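PDB 3ZPY: alginate lyase, family PL7 from Zobellia galactanivorans, which probably cleaves alginate, a polymer of mannuronate and guluronate, by beta-elimination through its catalytic domain, the part of the longer protein described here. Local coordinates for residues A[2-10]-A[42-53]; A[130-139]-A[207-215]. All coordinates share one frame; numbering follows the deposited sequence.

Contact 1: residues A[2-10]-A[42-53]; sequences NSPASVLGI and YNTYSDDNYFYT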
loop_
_atom_site.group_PDB
_atom_site.type_symbol
_atom_site.label_atom_id
_atom_site.label_comp_id
_atom_site.label_asym_id
_atom_site.label_seq_id
_atom_site.Cartn_x
_atom_site.Cartn_y
_atom_site.Cartn_z
ATOM N N ASN A 2 9.655 18.866 -11.240
ATOM C CA ASN A 2 9.840 17.500 -11.535
ATOM C C ASN A 2 9.620 16.615 -10.320
ATOM O O ASN A 2 10.021 15.477 -10.308
ATOM C CB ASN A 2 11.351 17.329 -11.861
ATOM C CG ASN A 2 11.737 18.061 -13.091
ATOM O OD1 ASN A 2 11.070 17.952 -14.103
ATOM N ND2 ASN A 2 12.843 18.822 -13.004
ATOM N N SER A 3 9.017 17.166 -9.289
ATOM C CA SER A 3 8.961 16.431 -8.036
ATOM C C SER A 3 7.974 15.245 -8.133
ATOM O O SER A 3 6.991 15.268 -8.842
ATOM C CB SER A 3 8.495 17.339 -6.889
ATOM O OG SER A 3 7.121 17.639 -6.985
ATOM N N PRO A 4 8.178 14.261 -7.247
ATOM C CA PRO A 4 7.216 13.137 -7.211
ATOM C C PRO A 4 5.767 13.652 -6.952
ATOM O O PRO A 4 4.792 13.164 -7.568
ATOM C CB PRO A 4 7.798 12.226 -6.099
ATOM C CG PRO A 4 9.271 12.519 -6.104
ATOM C CD PRO A 4 9.383 13.987 -6.427
ATOM N N ALA A 5 5.599 14.579 -6.000
ATOM C CA ALA A 5 4.254 15.046 -5.693
ATOM C C ALA A 5 3.594 15.718 -6.905
ATOM O O ALA A 5 2.419 15.512 -7.189
ATOM C CB ALA A 5 4.296 15.984 -4.480
ATOM N N SER A 6 4.396 16.468 -7.657
ATOM C CA SER A 6 3.888 17.139 -8.893
ATOM C C SER A 6 3.523 16.089 -9.999
ATOM O O SER A 6 2.456 16.156 -10.589
ATOM C CB SER A 6 4.980 18.109 -9.414
ATOM O OG SER A 6 5.015 19.256 -8.613
ATOM N N VAL A 7 4.403 15.092 -10.214
ATOM C CA VAL A 7 4.149 14.074 -11.227
ATOM C C VAL A 7 2.872 13.296 -10.885
ATOM O O VAL A 7 2.057 12.991 -11.776
ATOM C CB VAL A 7 5.387 13.159 -11.407
ATOM C CG1 VAL A 7 5.002 11.919 -12.183
ATOM C CG2 VAL A 7 6.561 13.963 -12.004
ATOM N N LEU A 8 2.679 12.929 -9.586
ATOM C CA LEU A 8 1.561 12.100 -9.207
ATOM C C LEU A 8 0.289 12.939 -8.981
ATOM O O LEU A 8 -0.840 12.394 -8.936
ATOM C CB LEU A 8 1.936 11.315 -7.961
ATOM C CG LEU A 8 1.118 10.066 -7.663
ATOM C CD1 LEU A 8 1.099 8.981 -8.752
ATOM C CD2 LEU A 8 1.643 9.444 -6.319
ATOM N N GLY A 9 0.455 14.259 -8.853
ATOM C CA GLY A 9 -0.708 15.152 -8.610
ATOM C C GLY A 9 -1.260 15.090 -7.209
ATOM O O GLY A 9 -2.483 15.144 -7.020
ATOM N N ILE A 10 -0.398 14.940 -6.221
ATOM C CA ILE A 10 -0.832 14.771 -4.787
ATOM C C ILE A 10 -0.446 16.033 -4.028
ATOM O O ILE A 10 0.451 16.757 -4.414
ATOM C CB ILE A 10 -0.229 13.500 -4.095
ATOM C CG1 ILE A 10 1.326 13.506 -4.135
ATOM C CG2 ILE A 10 -0.798 12.204 -4.786
ATOM C CD1 ILE A 10 1.907 12.353 -3.335
ATOM N N TYR A 42 6.660 19.009 1.415
ATOM C CA TYR A 42 5.874 18.072 0.694
ATOM C C TYR A 42 6.116 18.119 -0.847
ATOM O O TYR A 42 6.360 17.042 -1.462
ATOM C CB TYR A 42 4.363 18.365 0.956
ATOM C CG TYR A 42 3.433 17.281 0.450
ATOM C CD1 TYR A 42 3.098 17.159 -0.900
ATOM C CD2 TYR A 42 2.948 16.358 1.356
ATOM C CE1 TYR A 42 2.212 16.161 -1.319
ATOM C CE2 TYR A 42 2.060 15.341 0.968
ATOM C CZ TYR A 42 1.719 15.213 -0.381
ATOM O OH TYR A 42 0.850 14.198 -0.740
ATOM N N ASN A 43 6.038 19.335 -1.466
ATOM C CA ASN A 43 6.045 19.356 -2.913
ATOM C C ASN A 43 7.439 19.242 -3.481
ATOM O O ASN A 43 7.556 19.194 -4.677
ATOM C CB ASN A 43 5.356 20.614 -3.483
ATOM C CG ASN A 43 5.146 20.543 -5.063
ATOM O OD1 ASN A 43 4.630 19.525 -5.632
ATOM N ND2 ASN A 43 5.528 21.630 -5.752
ATOM N N THR A 44 8.484 19.260 -2.686
ATOM C CA THR A 44 9.846 18.947 -3.169
ATOM C C THR A 44 10.428 17.628 -2.681
ATOM O O THR A 44 11.511 17.245 -3.128
ATOM C CB THR A 44 10.821 20.077 -2.887
ATOM O OG1 THR A 44 10.935 20.260 -1.467
ATOM C CG2 THR A 44 10.357 21.397 -3.405
ATOM N N TYR A 45 9.717 16.924 -1.813
ATOM C CA TYR A 45 10.304 15.696 -1.273
ATOM C C TYR A 45 10.643 14.653 -2.349
ATOM O O TYR A 45 9.762 14.231 -3.118
ATOM C CB TYR A 45 9.366 15.056 -0.240
ATOM C CG TYR A 45 9.907 13.764 0.321
ATOM C CD1 TYR A 45 11.211 13.674 0.821
ATOM C CD2 TYR A 45 9.162 12.603 0.232
ATOM C CE1 TYR A 45 11.705 12.475 1.322
ATOM C CE2 TYR A 45 9.661 11.385 0.690
ATOM C CZ TYR A 45 10.939 11.308 1.184
ATOM O OH TYR A 45 11.426 10.090 1.670
ATOM N N SER A 46 11.893 14.154 -2.303
ATOM C CA SER A 46 12.340 13.079 -3.171
ATOM C C SER A 46 13.570 12.488 -2.495
ATOM O O SER A 46 14.462 13.237 -2.093
ATOM C CB SER A 46 12.666 13.626 -4.583
ATOM O OG SER A 46 13.026 12.580 -5.461
ATOM N N ASP A 47 13.649 11.145 -2.551
ATOM C CA ASP A 47 14.813 10.488 -2.053
ATOM C C ASP A 47 14.939 9.231 -2.908
ATOM O O ASP A 47 14.071 8.371 -2.870
ATOM C CB ASP A 47 14.647 10.120 -0.571
ATOM C CG ASP A 47 15.832 9.414 0.029
ATOM O OD1 ASP A 47 16.706 8.843 -0.682
ATOM O OD2 ASP A 47 15.922 9.397 1.267
ATOM N N ASP A 48 16.023 9.105 -3.651
ATOM C CA ASP A 48 16.159 7.940 -4.523
ATOM C C ASP A 48 16.226 6.639 -3.830
ATOM O O ASP A 48 16.028 5.615 -4.480
ATOM C CB ASP A 48 17.477 8.095 -5.335
ATOM C CG ASP A 48 17.384 9.136 -6.422
ATOM O OD1 ASP A 48 16.258 9.768 -6.571
ATOM O OD2 ASP A 48 18.444 9.390 -7.113
ATOM N N ASN A 49 16.398 6.641 -2.492
ATOM C CA ASN A 49 16.408 5.361 -1.818
ATOM C C ASN A 49 14.954 4.843 -1.584
ATOM O O ASN A 49 14.746 3.660 -1.345
ATOM C CB ASN A 49 17.061 5.454 -0.463
ATOM C CG ASN A 49 18.598 5.528 -0.534
ATOM O OD1 ASN A 49 19.204 6.361 0.140
ATOM N ND2 ASN A 49 19.173 4.814 -1.466
ATOM N N TYR A 50 13.974 5.775 -1.555
ATOM C CA TYR A 50 12.603 5.473 -1.050
ATOM C C TYR A 50 11.433 5.904 -1.917
ATOM O O TYR A 50 10.431 5.198 -2.018
ATOM C CB TYR A 50 12.370 6.133 0.328
ATOM C CG TYR A 50 13.364 5.686 1.384
ATOM C CD1 TYR A 50 13.577 4.304 1.671
ATOM C CD2 TYR A 50 14.162 6.625 2.037
ATOM C CE1 TYR A 50 14.522 3.963 2.610
ATOM C CE2 TYR A 50 15.108 6.284 2.989
ATOM C CZ TYR A 50 15.307 4.944 3.268
ATOM O OH TYR A 50 16.220 4.577 4.232
ATOM N N PHE A 51 11.515 7.124 -2.430
ATOM C CA PHE A 51 10.338 7.818 -2.941
ATOM C C PHE A 51 10.833 8.802 -3.968
ATOM O O PHE A 51 11.411 9.852 -3.600
ATOM C CB PHE A 51 9.601 8.550 -1.763
ATOM C CG PHE A 51 8.328 9.269 -2.215
ATOM C CD1 PHE A 51 7.133 8.564 -2.416
ATOM C CD2 PHE A 51 8.338 10.640 -2.401
ATOM C CE1 PHE A 51 5.980 9.232 -2.793
ATOM C CE2 PHE A 51 7.187 11.294 -2.749
ATOM C CZ PHE A 51 6.021 10.617 -2.942
ATOM N N TYR A 52 10.571 8.491 -5.270
ATOM C CA TYR A 52 11.200 9.259 -6.325
ATOM C C TYR A 52 10.391 9.138 -7.577
ATOM O O TYR A 52 9.480 8.346 -7.673
ATOM C CB TYR A 52 12.695 8.871 -6.505
ATOM C CG TYR A 52 12.935 7.435 -6.910
ATOM C CD1 TYR A 52 12.943 7.116 -8.267
ATOM C CD2 TYR A 52 13.081 6.416 -5.965
ATOM C CE1 TYR A 52 13.157 5.801 -8.691
ATOM C CE2 TYR A 52 13.237 5.059 -6.357
ATOM C CZ TYR A 52 13.295 4.816 -7.745
ATOM O OH TYR A 52 13.452 3.541 -8.174
ATOM N N THR A 53 10.807 9.901 -8.578
ATOM C CA THR A 53 10.065 9.857 -9.876
ATOM C C THR A 53 10.999 9.860 -11.077
ATOM O O THR A 53 12.125 10.414 -10.975
ATOM C CB THR A 53 9.008 11.007 -9.987
ATOM O OG1 THR A 53 8.236 10.816 -11.162
ATOM C CG2 THR A 53 9.671 12.376 -9.979
HETATM O O HOH W 1 7.385 15.455 -3.891
HETATM O O HOH W 2 2.306 18.831 -3.844
#
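Pro4 is the plug of this contact: its ring sits against the segment 42-53, with CB 3.5 Å from Phe51 CE2. On the same ring, CD lies 3.3 Å from Tyr45 O, and Thr53 CG2 packs against CG. Val58, on the neighbouring strand 58-63, touches both Pro4 and Phe51, so this end of the contact is densely filled. Beside it, Ala5 CB rests 3.8 Å from Tyr42 CE1, and Ile10 crosses the Tyr42 side chain at about a right angle; CG1 of Ile10, wedged between its own N and carbonyl carbon (chi1 57°), carries CD1 to the phenol oxygen, which is hydrogen-bonded to Trp15 O. The short helix 4-8, closed at its C-terminal end by a Schellman motif with Gly9 as C-prime, is thus laid against the edge strand 51-53 of a beta-jelly-roll lyase domain. Between the packed and the open parts, one water joins Ala5 N to the carbonyls of Tyr42 and Tyr45. Toward solvent, at exposed Asn43 and partly exposed Ser3 and Ser6, the contact turns polar. Ser3 OG, the N-cap, accepts from Ser6 N and donates to Asn43 O at 2.8 Å. A second water bridges Ile10 O and Asn43 OD1. Ser6 OG lies 3.0 Å from the same Asn43 OD1.

Contact 2: residues A[130-139]-A[207-215]; sequences NSDGVEVDDV and MEVDDLSEN
Asp211 and Ser131 make the strongest polar link: OD2 of the aspartate accepts from Ser131 N at 2.9 Å through its anti lone pair, nearly straight at 170°, and from Ser131 OG, which arrives from above the carboxylate plane. With CG anti to the backbone N (chi1 172°), the carboxylate reaches the start of the 130-133 turn, while its OD1 accepts Ser213 N, closing an Asx turn, and also Ser213 OG on its syn lone pair. Asn130 ND2 adds a bond to Asp211 O, 3.1 Å long, in the carbonyl plane and on a lone pair. Replacing Asp211 by an alanine would probably leave Ser131 N and OG without their shared acceptor and Ser213 without the acceptor that closes its Asx turn. The Asn130 amide also shapes a type I turn, Asn130 to Gly133: its OD1 receives Asp132 N, an Asx turn, and Val134 N from opposite faces, within a loop that leads to strand 138-146 of the jelly roll. A water ties Asn130 ND2, Asp132 OD2 and Asp211 N together. Beside the amide, Val209 CG1 lies 3.4 Å from Asn130 ND2. Farther along, bent Met207 brings SD to 4.1 Å from Val139 CG1. Val139 CG2 meets Asn215 OD1 at 3.3 Å; Asn215 ND2 is hydrogen-bonded to Trp90 O.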
loop_
_atom_site.group_PDB
_atom_site.type_symbol
_atom_site.label_atom_id
_atom_site.label_comp_id
_atom_site.label_asym_id
_atom_site.label_seq_id
_atom_site.Cartn_x
_atom_site.Cartn_y
_atom_site.Cartn_z
ATOM N N ASN A 130 -14.007 -1.064 15.954
ATOM C CA ASN A 130 -15.190 -0.331 15.506
ATOM C C ASN A 130 -16.179 -0.146 16.685
ATOM O O ASN A 130 -15.911 -0.585 17.862
ATOM C CB ASN A 130 -15.788 -0.967 14.239
ATOM C CG ASN A 130 -16.685 -2.172 14.536
ATOM O OD1 ASN A 130 -16.825 -2.619 15.700
ATOM N ND2 ASN A 130 -17.333 -2.680 13.522
ATOM N N SER A 131 -17.346 0.465 16.464
ATOM C CA SER A 131 -18.176 0.732 17.679
ATOM C C SER A 131 -18.711 -0.541 18.412
ATOM O O SER A 131 -19.254 -0.447 19.540
ATOM C CB SER A 131 -19.353 1.670 17.369
ATOM O OG SER A 131 -20.222 1.062 16.421
ATOM N N ASP A 132 -18.598 -1.711 17.747
ATOM C CA ASP A 132 -19.077 -2.990 18.320
ATOM C C ASP A 132 -17.902 -3.826 18.834
ATOM O O ASP A 132 -18.039 -5.015 19.225
ATOM C CB ASP A 132 -19.959 -3.798 17.332
ATOM C CG ASP A 132 -21.194 -3.007 16.847
ATOM O OD1 ASP A 132 -21.960 -2.555 17.697
ATOM O OD2 ASP A 132 -21.349 -2.811 15.585
ATOM N N GLY A 133 -16.758 -3.159 18.902
ATOM C CA GLY A 133 -15.516 -3.761 19.351
ATOM C C GLY A 133 -14.857 -4.668 18.318
ATOM O O GLY A 133 -13.970 -5.433 18.685
ATOM N N VAL A 134 -15.225 -4.597 17.028
ATOM C CA VAL A 134 -14.652 -5.538 16.098
ATOM C C VAL A 134 -13.306 -4.972 15.681
ATOM O O VAL A 134 -13.209 -3.761 15.374
ATOM C CB VAL A 134 -15.554 -5.752 14.860
ATOM C CG1 VAL A 134 -14.875 -6.686 13.868
ATOM C CG2 VAL A 134 -16.869 -6.353 15.338
ATOM N N GLU A 135 -12.265 -5.811 15.757
ATOM C CA GLU A 135 -10.957 -5.370 15.349
ATOM C C GLU A 135 -10.836 -5.491 13.819
ATOM O O GLU A 135 -10.481 -6.524 13.286
ATOM C CB GLU A 135 -9.852 -6.122 16.076
ATOM C CG GLU A 135 -10.091 -6.141 17.572
ATOM C CD GLU A 135 -8.905 -6.752 18.297
ATOM O OE1 GLU A 135 -7.793 -6.742 17.713
ATOM O OE2 GLU A 135 -9.077 -7.220 19.432
ATOM N N VAL A 136 -11.096 -4.388 13.131
ATOM C CA VAL A 136 -11.103 -4.375 11.669
ATOM C C VAL A 136 -9.647 -4.283 11.140
ATOM O O VAL A 136 -9.213 -5.166 10.373
ATOM C CB VAL A 136 -11.980 -3.252 11.163
ATOM C CG1 VAL A 136 -11.923 -3.241 9.644
ATOM C CG2 VAL A 136 -13.425 -3.447 11.637
ATOM N N ASP A 137 -8.886 -3.282 11.595
ATOM C CA ASP A 137 -7.515 -3.043 11.125
ATOM C C ASP A 137 -7.510 -2.993 9.582
ATOM O O ASP A 137 -8.422 -2.312 9.034
ATOM C CB ASP A 137 -6.529 -4.050 11.721
ATOM C CG ASP A 137 -6.309 -3.863 13.216
ATOM O OD1 ASP A 137 -6.265 -2.719 13.773
ATOM O OD2 ASP A 137 -6.167 -4.914 13.853
ATOM N N ASP A 138 -6.575 -3.623 8.840
ATOM C CA ASP A 138 -6.686 -3.621 7.369
ATOM C C ASP A 138 -7.942 -4.351 6.937
ATOM O O ASP A 138 -8.126 -5.518 7.227
ATOM C CB ASP A 138 -5.519 -4.349 6.713
ATOM C CG ASP A 138 -4.163 -3.673 6.933
ATOM O OD1 ASP A 138 -4.086 -2.476 7.275
ATOM O OD2 ASP A 138 -3.115 -4.394 6.838
ATOM N N VAL A 139 -8.769 -3.639 6.158
ATOM C CA VAL A 139 -9.982 -4.222 5.530
ATOM C C VAL A 139 -9.561 -5.127 4.375
ATOM O O VAL A 139 -10.035 -6.244 4.221
ATOM C CB VAL A 139 -10.934 -3.122 5.067
ATOM C CG1 VAL A 139 -12.050 -3.670 4.234
ATOM C CG2 VAL A 139 -11.458 -2.308 6.251
ATOM N N MET A 207 -18.261 -7.509 3.417
ATOM C CA MET A 207 -17.835 -7.423 4.825
ATOM C C MET A 207 -19.048 -7.746 5.678
ATOM O O MET A 207 -20.028 -6.937 5.772
ATOM C CB MET A 207 -17.340 -6.029 5.158
ATOM C CG MET A 207 -16.000 -5.746 4.555
ATOM S SD MET A 207 -14.686 -6.521 5.523
ATOM C CE MET A 207 -14.747 -5.426 6.994
ATOM N N GLU A 208 -18.994 -8.879 6.380
ATOM C CA GLU A 208 -20.076 -9.269 7.315
ATOM C C GLU A 208 -19.839 -8.705 8.695
ATOM O O GLU A 208 -19.668 -9.434 9.642
ATOM C CB GLU A 208 -20.236 -10.805 7.354
ATOM C CG GLU A 208 -20.548 -11.478 6.016
ATOM C CD GLU A 208 -21.848 -11.010 5.370
ATOM O OE1 GLU A 208 -22.729 -10.402 6.044
ATOM O OE2 GLU A 208 -21.997 -11.292 4.167
ATOM N N VAL A 209 -19.812 -7.407 8.778
ATOM C CA VAL A 209 -19.552 -6.616 10.019
ATOM C C VAL A 209 -20.605 -5.474 9.907
ATOM O O VAL A 209 -20.831 -4.921 8.802
ATOM C CB VAL A 209 -18.153 -5.953 9.944
ATOM C CG1 VAL A 209 -18.041 -4.853 11.036
ATOM C CG2 VAL A 209 -17.032 -7.007 10.023
ATOM N N ASP A 210 -21.220 -5.113 11.045
ATOM C CA ASP A 210 -22.284 -4.073 11.066
ATOM C C ASP A 210 -21.778 -2.665 10.836
ATOM O O ASP A 210 -22.292 -1.974 10.016
ATOM C CB ASP A 210 -23.134 -4.147 12.351
ATOM C CG ASP A 210 -23.634 -5.530 12.626
ATOM O OD1 ASP A 210 -24.054 -6.241 11.676
ATOM O OD2 ASP A 210 -23.599 -5.908 13.813
ATOM N N ASP A 211 -20.748 -2.274 11.568
ATOM C CA ASP A 211 -20.268 -0.911 11.526
ATOM C C ASP A 211 -19.077 -0.870 10.557
ATOM O O ASP A 211 -17.938 -1.199 10.890
ATOM C CB ASP A 211 -19.875 -0.447 12.949
ATOM C CG ASP A 211 -19.191 0.897 12.935
ATOM O OD1 ASP A 211 -19.343 1.600 11.894
ATOM O OD2 ASP A 211 -18.503 1.246 13.929
ATOM N N LEU A 212 -19.369 -0.419 9.332
ATOM C CA LEU A 212 -18.311 -0.267 8.342
ATOM C C LEU A 212 -17.755 1.174 8.255
ATOM O O LEU A 212 -17.337 1.605 7.159
ATOM C CB LEU A 212 -18.833 -0.731 6.964
ATOM C CG LEU A 212 -19.338 -2.166 7.010
ATOM C CD1 LEU A 212 -19.779 -2.594 5.597
ATOM C CD2 LEU A 212 -18.284 -3.142 7.559
ATOM N N SER A 213 -17.814 1.961 9.333
ATOM C CA SER A 213 -17.224 3.291 9.336
ATOM C C SER A 213 -15.718 3.289 9.540
ATOM O O SER A 213 -15.077 2.241 9.769
ATOM C CB SER A 213 -17.913 4.123 10.420
ATOM O OG SER A 213 -17.615 3.621 11.722
ATOM N N GLU A 214 -15.156 4.463 9.274
ATOM C CA GLU A 214 -13.763 4.791 9.654
ATOM C C GLU A 214 -12.694 4.106 8.772
ATOM O O GLU A 214 -11.633 3.701 9.239
ATOM C CB GLU A 214 -13.469 4.581 11.148
ATOM C CG GLU A 214 -14.416 5.349 12.071
ATOM C CD GLU A 214 -13.830 5.341 13.445
ATOM O OE1 GLU A 214 -12.972 6.231 13.731
ATOM O OE2 GLU A 214 -14.136 4.411 14.197
ATOM N N ASN A 215 -12.968 4.064 7.456
ATOM C CA ASN A 215 -12.052 3.549 6.436
ATOM C C ASN A 215 -11.289 4.668 5.769
ATOM O O ASN A 215 -11.738 5.811 5.655
ATOM C CB ASN A 215 -12.802 2.758 5.370
ATOM C CG ASN A 215 -13.587 1.614 5.949
ATOM O OD1 ASN A 215 -13.016 0.580 6.420
ATOM N ND2 ASN A 215 -14.913 1.833 6.049
HETATM O O HOH W 3 -19.840 -4.048 13.728
#

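In the fold
Followed from the N terminus, the chain forms contact 1 first: the helix 4-8 is met again after strands 15-21 and 29-31, so the contact closes a loop of 31 residues and fastens the N-terminal helix to the 42-53 loop and to edge strand 51-53 of the seven-stranded sheet. Contact 2 opens only later, at 130-139, and closes 67 residues on at 207-215, tying the approach to strand 138-146 of one sheet to the connection that follows edge strand 200-206 of the other. The two loops are in series, neither nesting nor crossing. The centres of contact 1 and contact 2 lie about 33 Å apart, on opposite sides of the chain's centre.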